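Local atomic coordinates of sphingomyelinase C (Streptomyces griseocarneus, PDB entry 7CNE), a protein that belongs to the DNase I-like endonuclease/exonuclease/phosphatase family and folds as an alpha/beta protein built on two mixed beta sheets. Residues G140-H145 and A185-M190; D212-D217 and H255-G260; F132-L137 and A176-K181. All blocks are in the same frame, centred on the assembly; numbering follows the deposited sequence.

Contacts 1 and 3 share the six-stranded sheet and the beta-alpha-beta unit of strand 142-150, helix 162-180 and strand 188-192. Contact 3 adds strand 131-139, the other neighbour of strand 142-150. Their segments alternate along the chain, their centres lie about 12 Å apart, and they meet directly through His145 and Tyr134. Contact 2 follows later in sequence and joins two loops leading into the seven-stranded sheet, one coming from the six-stranded sheet. Its centre is about 13 Å from contact 1, which it touches through Ala256 on Ala185 and His255 on Glu187, and about 17 Å from contact 3, nearest atoms about 6 Å apart. Together they run from helix-on-sheet packing through strand pairing to these loops.

Contact 1: G140-H145 and A185-M190; sequences GGTRVH and ADEQVM
Thr142 meets Glu187 loosely, OG1 lying 4.2 Å from CG. Arg143 runs beside Glu187, pointing the same way, guanidinium and carboxylate planes 58° apart; they do not pair directly, but a water takes the N-H of Arg143 NH1 and donates to Glu187 OE2. A second water bridges Arg143 O to Gln188 N, where the backbones have not yet closed up. Val144 splits its branches: CG1 packs 3.6 Å from Met190 CE, at the end of a bent chain, while CG2 sits beside NE2 of Gln188, an amide held by Pro8 O. Strands 142-150 and 188-192 run parallel, joined by the beta-alpha-beta crossover through helix 162-180, with regular pairing at His145 opposite Val189. His145 N donates to Gln188 O at 2.8 Å, and His145 O accepts from Met190 N at 2.9 Å, so the neighbouring strand uses both backbone polar atoms of His145. The His145 ring, with CG anti to the carbonyl carbon (chi1 -52°), turns its NE2 edge to Glu187; NE2 donates a nearly straight 2.8 Å bond on the anti side of OE2, 22° out of the carboxylate plane, OE2 itself lying near the ring plane. ND1 bonds Tyr134 OH, fixing the ring's rotation.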
ATOM      1  N   GLY A 140      22.682  -6.284   0.057  1.00 30.42           N
ATOM      2  CA  GLY A 140      23.979  -5.881  -0.472  1.00 34.16           C
ATOM      3  C   GLY A 140      24.921  -5.269   0.548  1.00 30.82           C
ATOM      4  O   GLY A 140      25.521  -4.216   0.301  1.00 30.24           O
ATOM      5  N   GLY A 141      25.033  -5.903   1.713  1.00 30.73           N
ATOM      6  CA  GLY A 141      25.951  -5.440   2.734  1.00 28.38           C
ATOM      7  C   GLY A 141      25.514  -4.216   3.504  1.00 30.52           C
ATOM      8  O   GLY A 141      26.332  -3.642   4.232  1.00 35.40           O
ATOM      9  N   THR A 142      24.265  -3.787   3.371  1.00 27.12           N
ATOM     10  CA  THR A 142      23.810  -2.616   4.111  1.00 26.21           C
ATOM     11  C   THR A 142      22.317  -2.767   4.392  1.00 25.45           C
ATOM     12  O   THR A 142      21.723  -3.822   4.149  1.00 26.15           O
ATOM     13  CB  THR A 142      24.145  -1.328   3.349  1.00 27.58           C
ATOM     14  OG1 THR A 142      23.935  -0.199   4.208  1.00 31.85           O
ATOM     15  CG2 THR A 142      23.283  -1.189   2.099  1.00 27.94           C
ATOM     16  N   ARG A 143      21.711  -1.711   4.923  1.00 24.05           N
ATOM     17  CA  ARG A 143      20.324  -1.745   5.349  1.00 22.67           C
ATOM     18  C   ARG A 143      19.488  -0.820   4.485  1.00 22.77           C
ATOM     19  O   ARG A 143      19.956   0.237   4.051  1.00 23.30           O
ATOM     20  CB  ARG A 143      20.188  -1.347   6.820  1.00 22.68           C
ATOM     21  CG  ARG A 143      20.818  -2.338   7.770  1.00 28.63           C
ATOM     22  CD  ARG A 143      20.867  -1.766   9.174  1.00 31.05           C
ATOM     23  NE  ARG A 143      21.136  -2.802  10.163  1.00 41.05           N
ATOM     24  CZ  ARG A 143      20.986  -2.634  11.474  1.00 44.40           C
ATOM     25  NH1 ARG A 143      20.561  -1.468  11.943  1.00 42.91           N
ATOM     26  NH2 ARG A 143      21.257  -3.629  12.310  1.00 38.99           N
ATOM     27  N   VAL A 144      18.248  -1.233   4.235  1.00 18.51           N
ATOM     28  CA  VAL A 144      17.259  -0.436   3.520  1.00 16.79           C
ATOM     29  C   VAL A 144      15.995  -0.417   4.369  1.00 20.10           C
ATOM     30  O   VAL A 144      15.551  -1.468   4.848  1.00 19.14           O
ATOM     31  CB  VAL A 144      16.974  -1.014   2.119  1.00 19.71           C
ATOM     32  CG1 VAL A 144      15.799  -0.305   1.472  1.00 18.59           C
ATOM     33  CG2 VAL A 144      18.229  -0.916   1.243  1.00 22.22           C
ATOM     34  N   HIS A 145      15.423   0.767   4.565  1.00 18.67           N
ATOM     35  CA  HIS A 145      14.258   0.944   5.421  1.00 16.92           C
ATOM     36  C   HIS A 145      13.035   1.192   4.554  1.00 16.38           C
ATOM     37  O   HIS A 145      13.079   2.016   3.631  1.00 17.87           O
ATOM     38  CB  HIS A 145      14.465   2.106   6.404  1.00 15.66           C
ATOM     39  CG  HIS A 145      15.735   2.007   7.187  1.00 18.76           C
ATOM     40  ND1 HIS A 145      15.756   1.742   8.540  1.00 19.02           N
ATOM     41  CD2 HIS A 145      17.030   2.104   6.800  1.00 21.33           C
ATOM     42  CE1 HIS A 145      17.007   1.689   8.956  1.00 19.32           C
ATOM     43  NE2 HIS A 145      17.800   1.903   7.919  1.00 24.55           N
ATOM     44  N   ALA A 185      22.110   8.662   7.403  1.00 26.41           N
ATOM     45  CA  ALA A 185      21.770   9.286   6.126  1.00 27.40           C
ATOM     46  C   ALA A 185      22.224   8.445   4.940  1.00 27.08           C
ATOM     47  O   ALA A 185      21.647   8.544   3.852  1.00 26.49           O
ATOM     48  CB  ALA A 185      22.378  10.685   6.046  1.00 30.73           C
ATOM     49  N   ASP A 186      23.243   7.610   5.123  1.00 26.73           N
ATOM     50  CA  ASP A 186      23.732   6.774   4.036  1.00 28.22           C
ATOM     51  C   ASP A 186      22.865   5.540   3.801  1.00 28.99           C
ATOM     52  O   ASP A 186      23.182   4.748   2.909  1.00 27.91           O
ATOM     53  CB  ASP A 186      25.174   6.347   4.316  1.00 31.28           C
ATOM     54  CG  ASP A 186      25.260   5.294   5.396  1.00 32.13           C
ATOM     55  OD1 ASP A 186      24.945   5.605   6.555  1.00 33.71           O
ATOM     56  OD2 ASP A 186      25.608   4.137   5.081  1.00 44.64           O
ATOM     57  N   GLU A 187      21.785   5.360   4.564  1.00 25.10           N
ATOM     58  CA  GLU A 187      20.861   4.247   4.381  1.00 24.11           C
ATOM     59  C   GLU A 187      19.548   4.746   3.787  1.00 22.05           C
ATOM     60  O   GLU A 187      19.025   5.786   4.206  1.00 21.22           O
ATOM     61  CB  GLU A 187      20.617   3.533   5.719  1.00 27.14           C
ATOM     62  CG  GLU A 187      21.889   2.880   6.243  1.00 25.02           C
ATOM     63  CD  GLU A 187      21.728   2.195   7.588  1.00 27.21           C
ATOM     64  OE1 GLU A 187      22.743   1.648   8.059  1.00 27.49           O
ATOM     65  OE2 GLU A 187      20.612   2.195   8.172  1.00 24.48           O
ATOM     66  N   GLN A 188      19.031   4.007   2.802  1.00 23.34           N
ATOM     67  CA  GLN A 188      17.805   4.400   2.106  1.00 21.14           C
ATOM     68  C   GLN A 188      16.580   4.232   2.994  1.00 19.87           C
ATOM     69  O   GLN A 188      16.468   3.266   3.753  1.00 19.20           O
ATOM     70  CB  GLN A 188      17.577   3.554   0.856  1.00 18.14           C
ATOM     71  CG  GLN A 188      18.533   3.725  -0.260  1.00 27.92           C
ATOM     72  CD  GLN A 188      18.301   2.658  -1.304  1.00 23.91           C
ATOM     73  OE1 GLN A 188      17.317   2.701  -2.046  1.00 32.66           O
ATOM     74  NE2 GLN A 188      19.174   1.667  -1.329  1.00 27.25           N
ATOM     75  N   VAL A 189      15.631   5.151   2.843  1.00 19.68           N
ATOM     76  CA  VAL A 189      14.356   5.106   3.550  1.00 16.36           C
ATOM     77  C   VAL A 189      13.265   5.410   2.532  1.00 17.66           C
ATOM     78  O   VAL A 189      13.207   6.522   2.002  1.00 18.83           O
ATOM     79  CB  VAL A 189      14.281   6.099   4.714  1.00 17.94           C
ATOM     80  CG1 VAL A 189      12.978   5.853   5.494  1.00 16.14           C
ATOM     81  CG2 VAL A 189      15.521   5.982   5.610  1.00 19.60           C
ATOM     82  N   MET A 190      12.413   4.427   2.251  1.00 15.52           N
ATOM     83  CA  MET A 190      11.330   4.571   1.290  1.00 16.39           C
ATOM     84  C   MET A 190       9.976   4.468   1.983  1.00 17.98           C
ATOM     85  O   MET A 190       9.795   3.670   2.907  1.00 18.49           O
ATOM     86  CB  MET A 190      11.413   3.503   0.196  1.00 17.81           C
ATOM     87  CG  MET A 190      12.550   3.713  -0.791  1.00 22.40           C
ATOM     88  SD  MET A 190      12.660   2.347  -1.979  1.00 20.27           S
ATOM     89  CE  MET A 190      13.620   1.167  -1.028  1.00 18.34           C
TER
HETATM   90  O   HOH W   1      20.546   1.802   1.861  1.00 22.99           O
HETATM   91  O   HOH W   2      20.145   1.310  10.825  1.00 28.29           O

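Contact 2: D212-D217 and H255-G260; sequences DLAPAD and HARPAG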
ATOM      1  N   ASP A 212       8.223  14.527   4.450  1.00 20.84           N
ATOM      2  CA  ASP A 212       9.621  14.860   4.152  1.00 22.71           C
ATOM      3  C   ASP A 212      10.174  13.958   3.044  1.00 23.17           C
ATOM      4  O   ASP A 212      11.247  13.356   3.160  1.00 20.70           O
ATOM      5  CB  ASP A 212      10.486  14.798   5.411  1.00 22.44           C
ATOM      6  CG  ASP A 212      11.794  15.594   5.265  1.00 28.22           C
ATOM      7  OD1 ASP A 212      11.933  16.339   4.271  1.00 26.08           O
ATOM      8  OD2 ASP A 212      12.682  15.463   6.141  1.00 27.35           O
ATOM      9  N   LEU A 213       9.428  13.892   1.941  1.00 21.93           N
ATOM     10  CA  LEU A 213       9.675  12.960   0.851  1.00 21.86           C
ATOM     11  C   LEU A 213      10.260  13.685  -0.352  1.00 21.29           C
ATOM     12  O   LEU A 213       9.829  14.789  -0.686  1.00 23.52           O
ATOM     13  CB  LEU A 213       8.373  12.267   0.431  1.00 21.45           C
ATOM     14  CG  LEU A 213       7.585  11.600   1.560  1.00 19.86           C
ATOM     15  CD1 LEU A 213       6.163  11.315   1.116  1.00 18.32           C
ATOM     16  CD2 LEU A 213       8.309  10.325   1.991  1.00 23.09           C
ATOM     17  N   ALA A 214      11.233  13.053  -1.011  1.00 21.37           N
ATOM     18  CA  ALA A 214      11.696  13.539  -2.313  1.00 20.99           C
ATOM     19  C   ALA A 214      10.751  13.055  -3.410  1.00 19.86           C
ATOM     20  O   ALA A 214      10.354  11.887  -3.405  1.00 22.32           O
ATOM     21  CB  ALA A 214      13.114  13.057  -2.595  1.00 21.49           C
ATOM     22  N   PRO A 215      10.341  13.915  -4.338  1.00 21.71           N
ATOM     23  CA  PRO A 215       9.548  13.424  -5.468  1.00 22.11           C
ATOM     24  C   PRO A 215      10.381  12.463  -6.292  1.00 19.47           C
ATOM     25  O   PRO A 215      11.614  12.533  -6.303  1.00 20.18           O
ATOM     26  CB  PRO A 215       9.211  14.696  -6.258  1.00 22.48           C
ATOM     27  CG  PRO A 215      10.300  15.650  -5.905  1.00 21.22           C
ATOM     28  CD  PRO A 215      10.658  15.348  -4.466  1.00 21.70           C
ATOM     29  N   ALA A 216       9.704  11.524  -6.941  1.00 19.17           N
ATOM     30  CA  ALA A 216      10.392  10.697  -7.917  1.00 21.15           C
ATOM     31  C   ALA A 216      10.933  11.594  -9.021  1.00 23.11           C
ATOM     32  O   ALA A 216      10.376  12.655  -9.314  1.00 22.33           O
ATOM     33  CB  ALA A 216       9.447   9.638  -8.494  1.00 18.50           C
ATOM     34  N   ASP A 217      12.055  11.184  -9.613  1.00 20.73           N
ATOM     35  CA  ASP A 217      12.567  11.923 -10.761  1.00 23.94           C
ATOM     36  C   ASP A 217      11.607  11.843 -11.941  1.00 24.80           C
ATOM     37  O   ASP A 217      11.565  12.758 -12.769  1.00 23.71           O
ATOM     38  CB  ASP A 217      13.952  11.401 -11.132  1.00 25.57           C
ATOM     39  CG  ASP A 217      14.968  11.648 -10.030  1.00 26.32           C
ATOM     40  OD1 ASP A 217      15.212  12.828  -9.711  1.00 30.43           O
ATOM     41  OD2 ASP A 217      15.500  10.665  -9.462  1.00 27.56           O
ATOM     42  N   HIS A 255      18.462  11.256   2.620  1.00 21.68           N
ATOM     43  CA  HIS A 255      18.990   9.903   2.663  1.00 21.72           C
ATOM     44  C   HIS A 255      19.459   9.496   1.277  1.00 22.99           C
ATOM     45  O   HIS A 255      18.979  10.017   0.265  1.00 23.94           O
ATOM     46  CB  HIS A 255      17.942   8.919   3.196  1.00 22.31           C
ATOM     47  CG  HIS A 255      17.719   9.050   4.670  1.00 22.60           C
ATOM     48  ND1 HIS A 255      18.362   8.250   5.589  1.00 19.55           N
ATOM     49  CD2 HIS A 255      16.983   9.934   5.385  1.00 22.78           C
ATOM     50  CE1 HIS A 255      18.004   8.612   6.809  1.00 23.38           C
ATOM     51  NE2 HIS A 255      17.168   9.632   6.714  1.00 22.84           N
ATOM     52  N   ALA A 256      20.424   8.585   1.242  1.00 23.43           N
ATOM     53  CA  ALA A 256      20.887   8.059  -0.032  1.00 22.93           C
ATOM     54  C   ALA A 256      19.723   7.441  -0.799  1.00 27.22           C
ATOM     55  O   ALA A 256      18.778   6.896  -0.216  1.00 24.31           O
ATOM     56  CB  ALA A 256      21.994   7.026   0.189  1.00 27.65           C
ATOM     57  N   ARG A 257      19.781   7.558  -2.119  1.00 22.92           N
ATOM     58  CA  ARG A 257      18.762   7.000  -2.996  1.00 21.34           C
ATOM     59  C   ARG A 257      19.365   6.864  -4.382  1.00 23.70           C
ATOM     60  O   ARG A 257      20.333   7.558  -4.702  1.00 24.01           O
ATOM     61  CB  ARG A 257      17.508   7.890  -3.031  1.00 22.39           C
ATOM     62  CG  ARG A 257      17.706   9.242  -3.728  1.00 22.00           C
ATOM     63  CD  ARG A 257      16.355   9.959  -3.867  1.00 24.37           C
ATOM     64  NE  ARG A 257      16.443  11.211  -4.617  1.00 26.80           N
ATOM     65  CZ  ARG A 257      16.653  12.399  -4.058  1.00 29.15           C
ATOM     66  NH1 ARG A 257      16.794  12.495  -2.741  1.00 21.55           N
ATOM     67  NH2 ARG A 257      16.712  13.493  -4.814  1.00 29.01           N
ATOM     68  N   PRO A 258      18.846   5.960  -5.212  1.00 23.13           N
ATOM     69  CA  PRO A 258      19.339   5.877  -6.591  1.00 21.40           C
ATOM     70  C   PRO A 258      18.940   7.102  -7.405  1.00 27.74           C
ATOM     71  O   PRO A 258      17.877   7.700  -7.213  1.00 21.04           O
ATOM     72  CB  PRO A 258      18.672   4.605  -7.137  1.00 22.87           C
ATOM     73  CG  PRO A 258      18.242   3.825  -5.911  1.00 21.00           C
ATOM     74  CD  PRO A 258      17.889   4.881  -4.906  1.00 19.90           C
ATOM     75  N   ALA A 259      19.813   7.473  -8.336  1.00 25.45           N
ATOM     76  CA  ALA A 259      19.459   8.530  -9.265  1.00 27.93           C
ATOM     77  C   ALA A 259      18.413   8.025 -10.255  1.00 23.93           C
ATOM     78  O   ALA A 259      18.311   6.825 -10.538  1.00 24.09           O
ATOM     79  CB  ALA A 259      20.700   9.032 -10.010  1.00 31.46           C
ATOM     80  N   GLY A 260      17.625   8.958 -10.778  1.00 22.09           N
ATOM     81  CA  GLY A 260      16.630   8.588 -11.767  1.00 25.05           C
ATOM     82  C   GLY A 260      15.569   7.665 -11.216  1.00 26.31           C
ATOM     83  O   GLY A 260      15.143   6.725 -11.901  1.00 24.33           O
TER
HETATM   84  O   HOH W   3      16.426  10.105  -7.124  1.00 25.12           O
HETATM   85  O   HOH W   4      16.417  13.412  -7.520  1.00 39.43           O
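Ala214 and Asp217 of one loop face Arg257 and Gly260 of another where both loops enter the seven-stranded sheet. The 212-217 segment links helix 203-211 to strand 218-221, and the 255-260 segment comes over from strand 247-251 of the six-stranded sheet to strand 261-265. The two receiving strands are parallel neighbours, and Asp217 and Gly260 stand just ahead of them. At the far end, Asp212, with positive phi, closes the helix through a Schellman motif, and its OD1 bonds Asn253 ND2.

Arg257 carries the middle of the contact. Its CG sits between the backbone N and the carbonyl carbon (chi1 69°), and from there the chain reaches out straight to NE, bringing the guanidinium alongside Ala214 of the first loop. Ala214 CB lies over one face of that group, toward its rim, 3.7 Å from Arg257 NH1. Two waters sit at the guanidinium edge, in its plane. One accepts from Arg257 NE at 2.7 Å and donates both to Asp217 OD2 and to Pro258 O; the other accepts from Arg257 NH2 and donates to Asp217 OD1 at 2.6 Å.

The carboxylate itself reaches across to the second loop. Asp217 OD2 comes within 3.0 Å of Gly260 N, and the same oxygen accepts a hydrogen bond from Trp261 N, so the acid lies against the backbone at the start of the neighbouring strand. Asp217 CB also rests on Gly260 CA at 3.9 Å.

Arg257 and Asp217 are thus opposite charges held at a distance, NE 5.0 Å from OD2. Both waters accept from the guanidinium and donate to the carboxylate, which makes this a solvent-separated ion pair whose attraction is probably weaker than that of a direct salt bridge.

Contact 3: F132-L137 and A176-K181; sequences FAYVVL and AFLDAK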
ATOM      1  N   PHE A 132       0.877   1.689   9.706  1.00 15.08           N
ATOM      2  CA  PHE A 132       1.982   1.410   8.805  1.00 16.15           C
ATOM      3  C   PHE A 132       2.886   0.332   9.385  1.00 18.10           C
ATOM      4  O   PHE A 132       2.931   0.105  10.600  1.00 16.74           O
ATOM      5  CB  PHE A 132       2.797   2.682   8.455  1.00 17.15           C
ATOM      6  CG  PHE A 132       3.379   3.427   9.636  1.00 16.18           C
ATOM      7  CD1 PHE A 132       2.654   4.426  10.276  1.00 17.25           C
ATOM      8  CD2 PHE A 132       4.675   3.182  10.060  1.00 18.40           C
ATOM      9  CE1 PHE A 132       3.199   5.133  11.335  1.00 17.11           C
ATOM     10  CE2 PHE A 132       5.227   3.903  11.126  1.00 18.99           C
ATOM     11  CZ  PHE A 132       4.480   4.877  11.755  1.00 18.08           C
ATOM     12  N   ALA A 133       3.564  -0.368   8.482  1.00 14.79           N
ATOM     13  CA  ALA A 133       4.596  -1.325   8.835  1.00 17.39           C
ATOM     14  C   ALA A 133       5.951  -0.694   8.562  1.00 17.54           C
ATOM     15  O   ALA A 133       6.131  -0.012   7.553  1.00 17.26           O
ATOM     16  CB  ALA A 133       4.456  -2.616   8.025  1.00 16.40           C
ATOM     17  N   TYR A 134       6.903  -0.933   9.460  1.00 16.90           N
ATOM     18  CA  TYR A 134       8.278  -0.472   9.302  1.00 18.91           C
ATOM     19  C   TYR A 134       9.177  -1.691   9.229  1.00 18.33           C
ATOM     20  O   TYR A 134       9.199  -2.491  10.167  1.00 19.62           O
ATOM     21  CB  TYR A 134       8.701   0.413  10.472  1.00 15.28           C
ATOM     22  CG  TYR A 134      10.169   0.766  10.505  1.00 18.14           C
ATOM     23  CD1 TYR A 134      10.715   1.629   9.559  1.00 17.56           C
ATOM     24  CD2 TYR A 134      11.004   0.278  11.511  1.00 19.98           C
ATOM     25  CE1 TYR A 134      12.044   1.983   9.593  1.00 16.74           C
ATOM     26  CE2 TYR A 134      12.354   0.619  11.544  1.00 21.38           C
ATOM     27  CZ  TYR A 134      12.861   1.472  10.583  1.00 21.92           C
ATOM     28  OH  TYR A 134      14.187   1.839  10.610  1.00 22.54           O
ATOM     29  N   VAL A 135       9.920  -1.837   8.132  1.00 16.25           N
ATOM     30  CA  VAL A 135      10.837  -2.959   7.990  1.00 19.48           C
ATOM     31  C   VAL A 135      12.231  -2.439   7.679  1.00 19.25           C
ATOM     32  O   VAL A 135      12.397  -1.463   6.940  1.00 19.55           O
ATOM     33  CB  VAL A 135      10.386  -3.976   6.916  1.00 20.65           C
ATOM     34  CG1 VAL A 135       9.013  -4.477   7.241  1.00 20.25           C
ATOM     35  CG2 VAL A 135      10.433  -3.381   5.519  1.00 20.03           C
ATOM     36  N   VAL A 136      13.227  -3.085   8.278  1.00 20.68           N
ATOM     37  CA  VAL A 136      14.631  -2.881   7.955  1.00 19.98           C
ATOM     38  C   VAL A 136      15.086  -4.128   7.222  1.00 20.32           C
ATOM     39  O   VAL A 136      15.011  -5.232   7.772  1.00 19.18           O
ATOM     40  CB  VAL A 136      15.491  -2.649   9.207  1.00 21.55           C
ATOM     41  CG1 VAL A 136      16.960  -2.472   8.800  1.00 21.34           C
ATOM     42  CG2 VAL A 136      14.996  -1.441   9.983  1.00 20.50           C
ATOM     43  N   LEU A 137      15.530  -3.961   5.981  1.00 18.46           N
ATOM     44  CA  LEU A 137      16.018  -5.068   5.173  1.00 20.71           C
ATOM     45  C   LEU A 137      17.538  -5.052   5.101  1.00 21.74           C
ATOM     46  O   LEU A 137      18.162  -3.990   5.087  1.00 20.77           O
ATOM     47  CB  LEU A 137      15.449  -5.001   3.759  1.00 20.12           C
ATOM     48  CG  LEU A 137      13.937  -4.746   3.687  1.00 20.74           C
ATOM     49  CD1 LEU A 137      13.529  -4.508   2.250  1.00 17.53           C
ATOM     50  CD2 LEU A 137      13.144  -5.910   4.303  1.00 19.41           C
ATOM     51  N   ALA A 176       7.727  11.592  12.010  1.00 20.35           N
ATOM     52  CA  ALA A 176       8.239  11.668  13.375  1.00 20.84           C
ATOM     53  C   ALA A 176       8.781  10.319  13.827  1.00 21.57           C
ATOM     54  O   ALA A 176       9.826  10.247  14.491  1.00 21.24           O
ATOM     55  CB  ALA A 176       7.141  12.172  14.316  1.00 21.79           C
ATOM     56  N   PHE A 177       8.097   9.236  13.454  1.00 20.81           N
ATOM     57  CA  PHE A 177       8.587   7.892  13.752  1.00 18.65           C
ATOM     58  C   PHE A 177       9.968   7.661  13.138  1.00 20.36           C
ATOM     59  O   PHE A 177      10.883   7.154  13.801  1.00 20.24           O
ATOM     60  CB  PHE A 177       7.572   6.856  13.242  1.00 19.10           C
ATOM     61  CG  PHE A 177       8.045   5.423  13.355  1.00 19.45           C
ATOM     62  CD1 PHE A 177       7.746   4.672  14.475  1.00 20.65           C
ATOM     63  CD2 PHE A 177       8.780   4.835  12.334  1.00 18.44           C
ATOM     64  CE1 PHE A 177       8.181   3.355  14.592  1.00 21.73           C
ATOM     65  CE2 PHE A 177       9.229   3.514  12.439  1.00 19.03           C
ATOM     66  CZ  PHE A 177       8.925   2.773  13.565  1.00 21.66           C
ATOM     67  N   LEU A 178      10.138   8.026  11.865  1.00 17.06           N
ATOM     68  CA  LEU A 178      11.409   7.757  11.202  1.00 20.26           C
ATOM     69  C   LEU A 178      12.526   8.617  11.782  1.00 21.21           C
ATOM     70  O   LEU A 178      13.665   8.158  11.916  1.00 19.08           O
ATOM     71  CB  LEU A 178      11.268   7.993   9.701  1.00 17.67           C
ATOM     72  CG  LEU A 178      10.384   6.942   9.025  1.00 17.29           C
ATOM     73  CD1 LEU A 178      10.064   7.381   7.608  1.00 17.11           C
ATOM     74  CD2 LEU A 178      11.070   5.563   9.022  1.00 18.59           C
ATOM     75  N   ASP A 179      12.214   9.866  12.126  1.00 19.74           N
ATOM     76  CA  ASP A 179      13.214  10.756  12.710  1.00 24.01           C
ATOM     77  C   ASP A 179      13.731  10.213  14.041  1.00 25.12           C
ATOM     78  O   ASP A 179      14.946  10.210  14.296  1.00 22.59           O
ATOM     79  CB  ASP A 179      12.605  12.150  12.875  1.00 29.09           C
ATOM     80  CG  ASP A 179      13.623  13.176  13.317  1.00 38.54           C
ATOM     81  OD1 ASP A 179      13.517  13.655  14.462  1.00 42.15           O
ATOM     82  OD2 ASP A 179      14.557  13.462  12.534  1.00 36.63           O
ATOM     83  N   ALA A 180      12.821   9.728  14.890  1.00 22.05           N
ATOM     84  CA  ALA A 180      13.184   9.179  16.189  1.00 20.81           C
ATOM     85  C   ALA A 180      14.032   7.919  16.076  1.00 25.08           C
ATOM     86  O   ALA A 180      14.751   7.587  17.024  1.00 24.69           O
ATOM     87  CB  ALA A 180      11.920   8.890  17.003  1.00 23.52           C
ATOM     88  N   LYS A 181      13.973   7.214  14.943  1.00 23.00           N
ATOM     89  CA  LYS A 181      14.849   6.072  14.716  1.00 22.05           C
ATOM     90  C   LYS A 181      16.293   6.487  14.451  1.00 24.99           C
ATOM     91  O   LYS A 181      17.181   5.628  14.486  1.00 21.56           O
ATOM     92  CB  LYS A 181      14.334   5.242  13.530  1.00 25.16           C
ATOM     93  CG  LYS A 181      13.100   4.377  13.824  1.00 22.57           C
ATOM     94  CD  LYS A 181      13.436   3.219  14.759  1.00 27.04           C
ATOM     95  CE  LYS A 181      12.188   2.407  15.124  1.00 23.54           C
ATOM     96  NZ  LYS A 181      12.539   1.265  16.034  1.00 24.84           N
TER
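Phe177 pushes the edge of its ring against Tyr134: its CE2 stands over one face of the tyrosine ring, 3.5 Å from Tyr134 CG. The planes are turned 72° to each other and the centroids lie 5.2 Å apart, a T-shaped pair. Phe177 in turn offers one of its own faces to Phe132, whose CE2 and CZ edge comes down on it, CE2 at 3.9 Å from Phe177 CD2; here the planes stand at 77°. The three rings therefore follow one another edge to face, with Phe177 in the middle serving as edge to one neighbour and face to the other.

Around this core two aliphatic chains meet Tyr134. Leu178 CD2 approaches Tyr134 CE1 at 3.8 Å, and Lys181 CE lies 4.0 Å from Tyr134 CE2, the lysine chain folded by the turn at chi2.

The torsions explain the reach. Phe177 extends from the helix with CG anti to the backbone N (chi1 173°), and Tyr134 leaves the strand in the same way. Further out, the polar ends are tied down: the Tyr134 hydroxyl is tied to His145 of the adjoining strand, which probably helps fix the ring whose face takes the Phe177 edge, while Lys181 NZ makes a salt bridge with Glu114 on strand 110-117. Phe177 also touches Glu114 and Val116 of that strand.

This aromatic cluster is where the end of helix 162-180 packs on the six-stranded sheet, nearly along strand 131-139, in the layered alpha/beta architecture of the DNase I-like fold.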